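Protein Vng1086c (Halobacterium sp., PDB 2GF4) is of unknown function but binds a calcium ion and packs as an all-helical member of the UPF0058 family in a four-chain assembly. Local coordinates at residues A[17-20]-A[21-25]; A[78-81]-A[82-85]; A[51-54]-A[55-59]. All blocks are in the same frame, centred on the assembly; numbering follows the deposited sequence.

Interaction 1 of 3, residues A[17-20]-A[21-25]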
ATOM      1  N   LYS A  17       9.201  10.503 -10.421  1.00 25.94           N
ATOM      2  CA  LYS A  17       9.416   9.309 -11.224  1.00 26.09           C
ATOM      3  C   LYS A  17      10.625   9.431 -12.127  1.00 26.46           C
ATOM      4  O   LYS A  17      11.426   8.501 -12.187  1.00 24.56           O
ATOM      5  CB  LYS A  17       8.219   9.069 -12.106  1.00 26.71           C
ATOM      6  CG  LYS A  17       8.524   7.973 -13.057  1.00 26.70           C
ATOM      7  CD  LYS A  17       7.307   7.269 -13.430  1.00 28.34           C
ATOM      8  CE  LYS A  17       6.682   7.975 -14.543  1.00 29.55           C
ATOM      9  NZ  LYS A  17       7.572   8.042 -15.702  1.00 34.45           N
ATOM     10  N   ASP A  18      10.752  10.552 -12.842  1.00 27.63           N
ATOM     11  CA  ASP A  18      11.889  10.702 -13.735  1.00 29.74           C
ATOM     12  C   ASP A  18      13.172  10.761 -12.947  1.00 30.59           C
ATOM     13  O   ASP A  18      14.161  10.161 -13.369  1.00 30.23           O
ATOM     14  CB  ASP A  18      11.657  11.899 -14.633  1.00 31.54           C
ATOM     15  CG  ASP A  18      10.563  11.611 -15.659  1.00 32.36           C
ATOM     16  OD1 ASP A  18      10.336  10.431 -16.007  1.00 34.10           O
ATOM     17  OD2 ASP A  18       9.915  12.540 -16.149  1.00 36.69           O
ATOM     18  N   GLN A  19      13.154  11.458 -11.809  1.00 30.39           N
ATOM     19  CA  GLN A  19      14.292  11.555 -10.893  1.00 29.51           C
ATOM     20  C   GLN A  19      14.715  10.119 -10.513  1.00 29.47           C
ATOM     21  O   GLN A  19      15.882   9.767 -10.680  1.00 29.10           O
ATOM     22  CB  GLN A  19      13.837  12.287  -9.637  1.00 29.60           C
ATOM     23  CG  GLN A  19      14.982  12.610  -8.743  1.00 30.19           C
ATOM     24  CD  GLN A  19      14.579  13.286  -7.457  1.00 30.85           C
ATOM     25  OE1 GLN A  19      13.398  13.477  -7.160  1.00 26.86           O
ATOM     26  NE2 GLN A  19      15.579  13.639  -6.684  1.00 27.94           N
ATOM     27  N   PHE A  20      13.774   9.306  -9.998  1.00 29.24           N
ATOM     28  CA  PHE A  20      14.045   7.925  -9.589  1.00 29.15           C
ATOM     29  C   PHE A  20      14.637   7.086 -10.732  1.00 29.56           C
ATOM     30  O   PHE A  20      15.636   6.401 -10.511  1.00 28.35           O
ATOM     31  CB  PHE A  20      12.740   7.279  -9.096  1.00 26.86           C
ATOM     32  CG  PHE A  20      12.853   5.817  -8.757  1.00 28.82           C
ATOM     33  CD1 PHE A  20      13.180   5.389  -7.477  1.00 28.89           C
ATOM     34  CD2 PHE A  20      12.593   4.857  -9.723  1.00 29.61           C
ATOM     35  CE1 PHE A  20      13.223   4.031  -7.185  1.00 29.38           C
ATOM     36  CE2 PHE A  20      12.638   3.510  -9.420  1.00 28.35           C
ATOM     37  CZ  PHE A  20      12.954   3.100  -8.159  1.00 29.41           C
ATOM     38  N   LEU A  21      14.048   7.159 -11.932  1.00 29.58           N
ATOM     39  CA  LEU A  21      14.539   6.360 -13.046  1.00 31.42           C
ATOM     40  C   LEU A  21      15.927   6.773 -13.438  1.00 33.81           C
ATOM     41  O   LEU A  21      16.632   6.022 -14.107  1.00 36.52           O
ATOM     42  CB  LEU A  21      13.570   6.449 -14.216  1.00 30.00           C
ATOM     43  CG  LEU A  21      12.223   5.764 -13.922  1.00 27.88           C
ATOM     44  CD1 LEU A  21      11.343   6.176 -15.028  1.00 26.60           C
ATOM     45  CD2 LEU A  21      12.298   4.244 -13.846  1.00 24.84           C
ATOM     46  N   GLY A  22      16.332   7.966 -13.008  1.00 36.23           N
ATOM     47  CA  GLY A  22      17.683   8.399 -13.293  1.00 36.43           C
ATOM     48  C   GLY A  22      18.674   7.836 -12.269  1.00 36.82           C
ATOM     49  O   GLY A  22      19.879   8.009 -12.457  1.00 38.78           O
ATOM     50  N   PHE A  23      18.241   7.146 -11.224  1.00 37.42           N
ATOM     51  CA  PHE A  23      19.230   6.670 -10.263  1.00 38.27           C
ATOM     52  C   PHE A  23      20.015   5.437 -10.676  1.00 40.71           C
ATOM     53  O   PHE A  23      19.746   4.784 -11.685  1.00 40.26           O
ATOM     54  CB  PHE A  23      18.576   6.415  -8.906  1.00 34.37           C
ATOM     55  CG  PHE A  23      18.060   7.653  -8.231  1.00 31.82           C
ATOM     56  CD1 PHE A  23      18.598   8.903  -8.507  1.00 32.02           C
ATOM     57  CD2 PHE A  23      17.058   7.565  -7.297  1.00 31.02           C
ATOM     58  CE1 PHE A  23      18.107  10.027  -7.865  1.00 31.75           C
ATOM     59  CE2 PHE A  23      16.580   8.682  -6.670  1.00 30.83           C
ATOM     60  CZ  PHE A  23      17.105   9.907  -6.945  1.00 30.19           C
ATOM     61  N   ASP A  24      21.026   5.154  -9.881  1.00 45.60           N
ATOM     62  CA  ASP A  24      21.870   4.015 -10.103  1.00 49.77           C
ATOM     63  C   ASP A  24      21.165   2.730  -9.745  1.00 48.47           C
ATOM     64  O   ASP A  24      20.564   2.616  -8.673  1.00 47.04           O
ATOM     65  CB  ASP A  24      23.069   4.097  -9.210  1.00 55.60           C
ATOM     66  CG  ASP A  24      24.236   3.381  -9.780  1.00 63.00           C
ATOM     67  OD1 ASP A  24      24.536   3.647 -10.954  1.00 67.63           O
ATOM     68  OD2 ASP A  24      24.868   2.563  -9.099  1.00 67.92           O
ATOM     69  N   HIS A  25      21.268   1.744 -10.617  1.00 48.12           N
ATOM     70  CA  HIS A  25      20.681   0.467 -10.311  1.00 49.30           C
ATOM     71  C   HIS A  25      19.316   0.475  -9.709  1.00 44.66           C
ATOM     72  O   HIS A  25      19.107  -0.078  -8.627  1.00 43.44           O
ATOM     73  CB  HIS A  25      21.613  -0.304  -9.397  1.00 58.04           C
ATOM     74  CG  HIS A  25      22.811  -0.853 -10.103  1.00 68.92           C
ATOM     75  ND1 HIS A  25      23.711  -0.050 -10.764  1.00 73.62           N
ATOM     76  CD2 HIS A  25      23.240  -2.124 -10.271  1.00 73.51           C
ATOM     77  CE1 HIS A  25      24.650  -0.803 -11.303  1.00 76.75           C
ATOM     78  NE2 HIS A  25      24.385  -2.064 -11.020  1.00 76.78           N
TER

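Interaction 2 of 3, residues A[78-81]-A[82-85]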
ATOM      1  N   SER A  78      19.516 -10.178   6.869  1.00 37.46           N
ATOM      2  CA  SER A  78      18.622 -10.856   7.816  1.00 40.76           C
ATOM      3  C   SER A  78      18.465 -12.332   7.498  1.00 38.55           C
ATOM      4  O   SER A  78      18.483 -13.168   8.402  1.00 36.25           O
ATOM      5  CB  SER A  78      17.257 -10.205   7.761  1.00 43.45           C
ATOM      6  OG  SER A  78      16.944  -9.671   9.030  1.00 55.03           O
ATOM      7  N   LYS A  79      18.248 -12.651   6.225  1.00 37.54           N
ATOM      8  CA  LYS A  79      18.107 -14.040   5.816  1.00 38.33           C
ATOM      9  C   LYS A  79      19.411 -14.763   6.155  1.00 37.26           C
ATOM     10  O   LYS A  79      19.392 -15.867   6.698  1.00 33.43           O
ATOM     11  CB  LYS A  79      17.880 -14.122   4.316  1.00 40.16           C
ATOM     12  CG  LYS A  79      17.876 -15.533   3.812  1.00 47.78           C
ATOM     13  CD  LYS A  79      17.955 -15.578   2.324  1.00 53.98           C
ATOM     14  CE  LYS A  79      17.903 -17.018   1.912  1.00 57.67           C
ATOM     15  NZ  LYS A  79      19.248 -17.614   1.779  1.00 60.47           N
ATOM     16  N   ARG A  80      20.544 -14.139   5.844  1.00 38.77           N
ATOM     17  CA  ARG A  80      21.816 -14.779   6.117  1.00 42.32           C
ATOM     18  C   ARG A  80      22.062 -14.979   7.601  1.00 43.93           C
ATOM     19  O   ARG A  80      22.600 -16.015   7.990  1.00 40.78           O
ATOM     20  CB  ARG A  80      22.931 -13.975   5.479  1.00 43.85           C
ATOM     21  CG  ARG A  80      23.238 -14.452   4.078  1.00 50.28           C
ATOM     22  CD  ARG A  80      24.714 -14.329   3.823  1.00 55.53           C
ATOM     23  NE  ARG A  80      25.045 -12.949   3.508  1.00 59.48           N
ATOM     24  CZ  ARG A  80      26.279 -12.473   3.467  1.00 61.05           C
ATOM     25  NH1 ARG A  80      27.328 -13.250   3.752  1.00 61.67           N
ATOM     26  NH2 ARG A  80      26.463 -11.216   3.127  1.00 62.33           N
HETATM   27  N   MSE A  81      21.705 -14.000   8.428  1.00 48.31           N
HETATM   28  CA  MSE A  81      21.872 -14.151   9.872  1.00 55.22           C
HETATM   29  C   MSE A  81      21.056 -15.314  10.381  1.00 48.48           C
HETATM   30  O   MSE A  81      21.501 -16.048  11.250  1.00 46.74           O
HETATM   31  CB  MSE A  81      21.383 -12.914  10.592  1.00 67.29           C
HETATM   32  CG  MSE A  81      22.543 -11.996  10.836  1.00 91.49           C
HETATM   33 SE   MSE A  81      23.396 -12.633  12.624  1.00106.02          SE
HETATM   34  CE  MSE A  81      22.203 -11.214  13.091  1.00114.53           C
ATOM     35  N   GLU A  82      19.840 -15.452   9.864  1.00 44.60           N
ATOM     36  CA  GLU A  82      18.957 -16.515  10.291  1.00 40.94           C
ATOM     37  C   GLU A  82      19.514 -17.856   9.866  1.00 37.88           C
ATOM     38  O   GLU A  82      19.424 -18.815  10.625  1.00 34.25           O
ATOM     39  CB  GLU A  82      17.595 -16.253   9.693  1.00 40.37           C
ATOM     40  CG  GLU A  82      16.633 -17.360   9.851  1.00 47.71           C
ATOM     41  CD  GLU A  82      15.212 -16.905   9.639  1.00 52.39           C
ATOM     42  OE1 GLU A  82      14.335 -17.783   9.601  1.00 55.33           O
ATOM     43  OE2 GLU A  82      14.941 -15.691   9.521  1.00 52.50           O
ATOM     44  N   GLU A  83      20.058 -17.937   8.655  1.00 37.21           N
ATOM     45  CA  GLU A  83      20.673 -19.174   8.174  1.00 41.88           C
ATOM     46  C   GLU A  83      21.855 -19.544   9.096  1.00 41.37           C
ATOM     47  O   GLU A  83      22.025 -20.715   9.450  1.00 39.44           O
ATOM     48  CB  GLU A  83      21.181 -18.959   6.753  1.00 45.72           C
ATOM     49  CG  GLU A  83      20.110 -19.122   5.697  1.00 56.93           C
ATOM     50  CD  GLU A  83      20.514 -18.509   4.375  1.00 62.53           C
ATOM     51  OE1 GLU A  83      19.838 -18.785   3.374  1.00 65.90           O
ATOM     52  OE2 GLU A  83      21.502 -17.738   4.324  1.00 65.29           O
ATOM     53  N   LEU A  84      22.679 -18.563   9.468  1.00 40.42           N
ATOM     54  CA  LEU A  84      23.818 -18.831  10.346  1.00 41.16           C
ATOM     55  C   LEU A  84      23.362 -19.305  11.733  1.00 42.80           C
ATOM     56  O   LEU A  84      23.968 -20.221  12.271  1.00 42.51           O
ATOM     57  CB  LEU A  84      24.676 -17.577  10.466  1.00 38.19           C
ATOM     58  CG  LEU A  84      25.934 -17.704  11.330  1.00 36.73           C
ATOM     59  CD1 LEU A  84      26.861 -18.758  10.803  1.00 34.70           C
ATOM     60  CD2 LEU A  84      26.618 -16.383  11.351  1.00 33.94           C
ATOM     61  N   ALA A  85      22.326 -18.702  12.330  1.00 44.56           N
ATOM     62  CA  ALA A  85      21.868 -19.178  13.640  1.00 47.02           C
ATOM     63  C   ALA A  85      21.382 -20.627  13.515  1.00 49.98           C
ATOM     64  O   ALA A  85      21.679 -21.454  14.367  1.00 52.30           O
ATOM     65  CB  ALA A  85      20.788 -18.319  14.108  1.00 45.39           C
TER

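Interaction 3 of 3, residues A[51-54]-A[55-59]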
ATOM      1  N   HIS A  51      -6.981  11.659 -12.480  1.00 22.88           N
ATOM      2  CA  HIS A  51      -5.723  12.217 -11.994  1.00 24.11           C
ATOM      3  C   HIS A  51      -5.382  11.762 -10.598  1.00 24.05           C
ATOM      4  O   HIS A  51      -4.201  11.572 -10.299  1.00 24.62           O
ATOM      5  CB  HIS A  51      -5.767  13.717 -12.133  1.00 25.85           C
ATOM      6  CG  HIS A  51      -5.481  14.153 -13.544  1.00 27.81           C
ATOM      7  ND1 HIS A  51      -4.219  14.097 -14.094  1.00 28.24           N
ATOM      8  CD2 HIS A  51      -6.300  14.588 -14.528  1.00 27.39           C
ATOM      9  CE1 HIS A  51      -4.276  14.475 -15.351  1.00 28.64           C
ATOM     10  NE2 HIS A  51      -5.522  14.784 -15.637  1.00 28.44           N
ATOM     11  N   LYS A  52      -6.396  11.585  -9.752  1.00 23.90           N
ATOM     12  CA  LYS A  52      -6.187  11.076  -8.392  1.00 25.68           C
ATOM     13  C   LYS A  52      -5.638   9.665  -8.511  1.00 23.58           C
ATOM     14  O   LYS A  52      -4.721   9.306  -7.786  1.00 22.66           O
ATOM     15  CB  LYS A  52      -7.502  10.985  -7.648  1.00 26.67           C
ATOM     16  CG  LYS A  52      -7.953  12.322  -7.172  1.00 30.59           C
ATOM     17  CD  LYS A  52      -9.036  12.142  -6.156  1.00 35.33           C
ATOM     18  CE  LYS A  52     -10.236  12.903  -6.619  1.00 37.59           C
ATOM     19  NZ  LYS A  52     -11.485  12.301  -6.109  1.00 40.37           N
ATOM     20  N   HIS A  53      -6.213   8.869  -9.419  1.00 23.64           N
ATOM     21  CA  HIS A  53      -5.806   7.490  -9.640  1.00 22.90           C
ATOM     22  C   HIS A  53      -4.356   7.501 -10.076  1.00 23.84           C
ATOM     23  O   HIS A  53      -3.574   6.700  -9.568  1.00 22.00           O
ATOM     24  CB  HIS A  53      -6.697   6.897 -10.720  1.00 22.63           C
ATOM     25  CG  HIS A  53      -6.554   5.411 -10.926  1.00 22.19           C
ATOM     26  ND1 HIS A  53      -5.687   4.616 -10.207  1.00 23.62           N
ATOM     27  CD2 HIS A  53      -7.194   4.584 -11.785  1.00 22.34           C
ATOM     28  CE1 HIS A  53      -5.802   3.368 -10.617  1.00 23.10           C
ATOM     29  NE2 HIS A  53      -6.707   3.323 -11.572  1.00 24.12           N
ATOM     30  N   ALA A  54      -3.975   8.392 -10.990  1.00 23.20           N
ATOM     31  CA  ALA A  54      -2.584   8.419 -11.432  1.00 21.20           C
ATOM     32  C   ALA A  54      -1.656   8.807 -10.293  1.00 18.87           C
ATOM     33  O   ALA A  54      -0.572   8.242 -10.186  1.00 19.79           O
ATOM     34  CB  ALA A  54      -2.408   9.403 -12.600  1.00 19.47           C
ATOM     35  N   VAL A  55      -2.039   9.734  -9.434  1.00 20.38           N
ATOM     36  CA  VAL A  55      -1.131  10.080  -8.345  1.00 21.86           C
ATOM     37  C   VAL A  55      -1.036   8.901  -7.378  1.00 24.03           C
ATOM     38  O   VAL A  55       0.042   8.632  -6.846  1.00 23.72           O
ATOM     39  CB  VAL A  55      -1.599  11.349  -7.677  1.00 21.72           C
ATOM     40  CG1 VAL A  55      -0.859  11.558  -6.400  1.00 18.46           C
ATOM     41  CG2 VAL A  55      -1.300  12.501  -8.614  1.00 21.06           C
ATOM     42  N   PHE A  56      -2.149   8.207  -7.159  1.00 24.03           N
ATOM     43  CA  PHE A  56      -2.163   7.014  -6.309  1.00 25.09           C
ATOM     44  C   PHE A  56      -1.147   5.998  -6.842  1.00 24.83           C
ATOM     45  O   PHE A  56      -0.308   5.503  -6.089  1.00 25.24           O
ATOM     46  CB  PHE A  56      -3.556   6.395  -6.371  1.00 25.06           C
ATOM     47  CG  PHE A  56      -3.675   5.140  -5.589  1.00 28.31           C
ATOM     48  CD1 PHE A  56      -3.435   3.908  -6.173  1.00 29.77           C
ATOM     49  CD2 PHE A  56      -4.085   5.180  -4.271  1.00 29.41           C
ATOM     50  CE1 PHE A  56      -3.555   2.761  -5.435  1.00 29.85           C
ATOM     51  CE2 PHE A  56      -4.203   4.032  -3.541  1.00 30.21           C
ATOM     52  CZ  PHE A  56      -3.955   2.827  -4.122  1.00 30.02           C
ATOM     53  N   LEU A  57      -1.216   5.673  -8.132  1.00 24.01           N
ATOM     54  CA  LEU A  57      -0.290   4.696  -8.680  1.00 24.33           C
ATOM     55  C   LEU A  57       1.169   5.092  -8.554  1.00 25.70           C
ATOM     56  O   LEU A  57       2.029   4.215  -8.388  1.00 23.12           O
ATOM     57  CB  LEU A  57      -0.645   4.440 -10.133  1.00 24.31           C
ATOM     58  CG  LEU A  57      -1.944   3.630 -10.245  1.00 28.72           C
ATOM     59  CD1 LEU A  57      -2.334   3.607 -11.684  1.00 27.08           C
ATOM     60  CD2 LEU A  57      -1.763   2.212  -9.706  1.00 27.35           C
ATOM     61  N   LEU A  58       1.452   6.396  -8.648  1.00 25.65           N
ATOM     62  CA  LEU A  58       2.830   6.900  -8.540  1.00 26.95           C
ATOM     63  C   LEU A  58       3.331   6.801  -7.108  1.00 27.37           C
ATOM     64  O   LEU A  58       4.456   6.343  -6.888  1.00 27.32           O
ATOM     65  CB  LEU A  58       2.898   8.361  -8.986  1.00 26.57           C
ATOM     66  CG  LEU A  58       2.713   8.573 -10.486  1.00 25.69           C
ATOM     67  CD1 LEU A  58       2.746  10.016 -10.807  1.00 27.64           C
ATOM     68  CD2 LEU A  58       3.798   7.901 -11.203  1.00 26.31           C
ATOM     69  N   GLY A  59       2.525   7.266  -6.148  1.00 27.44           N
ATOM     70  CA  GLY A  59       2.921   7.183  -4.744  1.00 28.17           C
ATOM     71  C   GLY A  59       3.121   5.734  -4.357  1.00 27.28           C
ATOM     72  O   GLY A  59       4.128   5.367  -3.765  1.00 28.61           O
TER

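Interaction 1 of 3, residues A[17-20]-A[21-25]
Phe23 folds back over the last turn of helix 3-21 and lays its ring against Gln19 and Phe20, where the helix gives way to loop. Its CB, the first atom of the side chain, rests 3.3 Å from Phe20 O. CG lies anti to the carbonyl carbon (chi1 -66°), which turns the ring back along the helix. CD2 and CE2 lie under Phe20 CA, whose C-H points at the ring in a CH-pi contact, 4.2 Å from the centroid of Phe23 and 26° off its normal. CD1 and CE1, across the ring, lie under Gln19 O, which is over the same face and offset toward the rim. At the far end, Phe23 CZ meets Gln19 CG at 3.9 Å. The Gln19 amide is turned 65° from the ring plane, and its NE2 makes a weak hydrogen bond to Glu8 O of the second subunit.

The backbone changes its pattern here. Leu21 N still makes the helical bond to Lys17 O, but Gly22 N turns to Gln19 O at 3.0 Å, with a weak second bond to Asp18 O. Phe23 N then bonds to Phe20 O at 2.8 Å, the donor standing above the carbonyl plane. These i to i-3 bonds tighten the chain as the helix ends. Alongside, Leu21 CD1 packs on Lys17 CG at 3.9 Å.

In the fold, Phe20 is buried against Ala65 and Met66 of helix 48-71 and against Val26 and Ala30 of the following loop. The second subunit also meets the turn: Phe23 packs on its Glu5, and Asp24 N makes a hydrogen bond to Glu5 OE1 of that subunit. The end of helix 3-21 thus touches both helix 48-71 of the same chain and the second subunit.

Interaction 2 of 3, residues A[78-81]-A[82-85]
Two turns of the C-terminal helix 74-87 carry an i to i+4 pair of opposite charges, Lys79 and Glu83, on their surface. The lysine chain leaves with CG anti to the backbone N (chi1 174°) and runs extended until its last bond, where it bends toward the glutamate. Glu83 is extended beyond CG and crosses it at a slant, its CG 3.5 Å from Lys79 O. The charged ends are placed as for a salt bridge, but NZ and OE1 are modelled too close together, so the positions of both atoms are doubtful. The aliphatic Arg80 CG comes within 3.7 Å of Glu83 OE2, while Arg80 NE stays 6.0 Å from that oxygen.

Regular backbone bonds tie these turns together, from Glu82 N to Ser78 O at 3.0 Å through to Ala85 N to Met81 O at the same length. Glu82 points its carboxylate to the third subunit, where OE2 accepts a hydrogen bond from Lys48 N.

Lys79 and Glu83 are close enough that they probably offset each other's charge, while the Glu82 carboxylate is committed to Lys48 of the third subunit, a chain that Lys79 also touches.

Interaction 3 of 3, residues A[51-54]-A[55-59]
Leu57 packs against the His53 ring one turn along a buried part of helix 48-71, an i to i+4 pairing within a regular alpha-helix. Among apolar contacts, Leu57 CD1 approaches His53 CE1 at 3.6 Å, and the two side chains slant across each other. The imidazole reaches it because CG stands anti to the backbone N (chi1 -171°), which swings the ring forward along the helix. Ala54 packs on Tyr34 and Leu37 of helix 32-37.

Hydrogen bonding across the turn is purely backbone: Val55 N to His51 O, Phe56 N to Lys52 O at 2.9 Å, Leu57 N to His53 O and Leu58 N to Ala54 O.

The polar side-chain ends find their partners beyond this helix turn. His51 ND1 is hydrogen-bonded to His10 ND1, Lys52 makes salt bridges to Asp69 and Glu70 of the second subunit, and His53 NE2 is hydrogen-bonded to Glu68 OE1 of the third, whose Phe71 stacks on the His53 ring. The segment thus meets three other subunits, Phe56 packing on Phe56 of the fourth. With an alanine in place of His53, Glu68 of the third subunit would probably lose its imidazole mate, and a gap would open beside Leu57 and the stacked Phe71.

The other ring nitrogen, His53 ND1, is buried with no polar partner in the model, and Leu57 CD1 lies 3.8 Å from it.

In the fold
Interaction 3 is core, interaction 1 partly buried and interaction 2 a surface contact. Interactions 1 and 3 meet directly, Lys17 CD packing on Leu58 CD2 at 4.2 Å, and so join helix 3-21 to helix 48-71; both also touch the second subunit. Interaction 2 lies on the next helix, 74-87, its nearest atoms about 23 Å from those of interaction 3, yet both reach the third subunit. The chemistry follows place: aromatic and aliphatic side chains dominate 51-59, an aromatic ring over a helix end marks 17-25, and charged side chains line 78-85. Regular helical bonding runs through interactions 2 and 3 but breaks off in interaction 1.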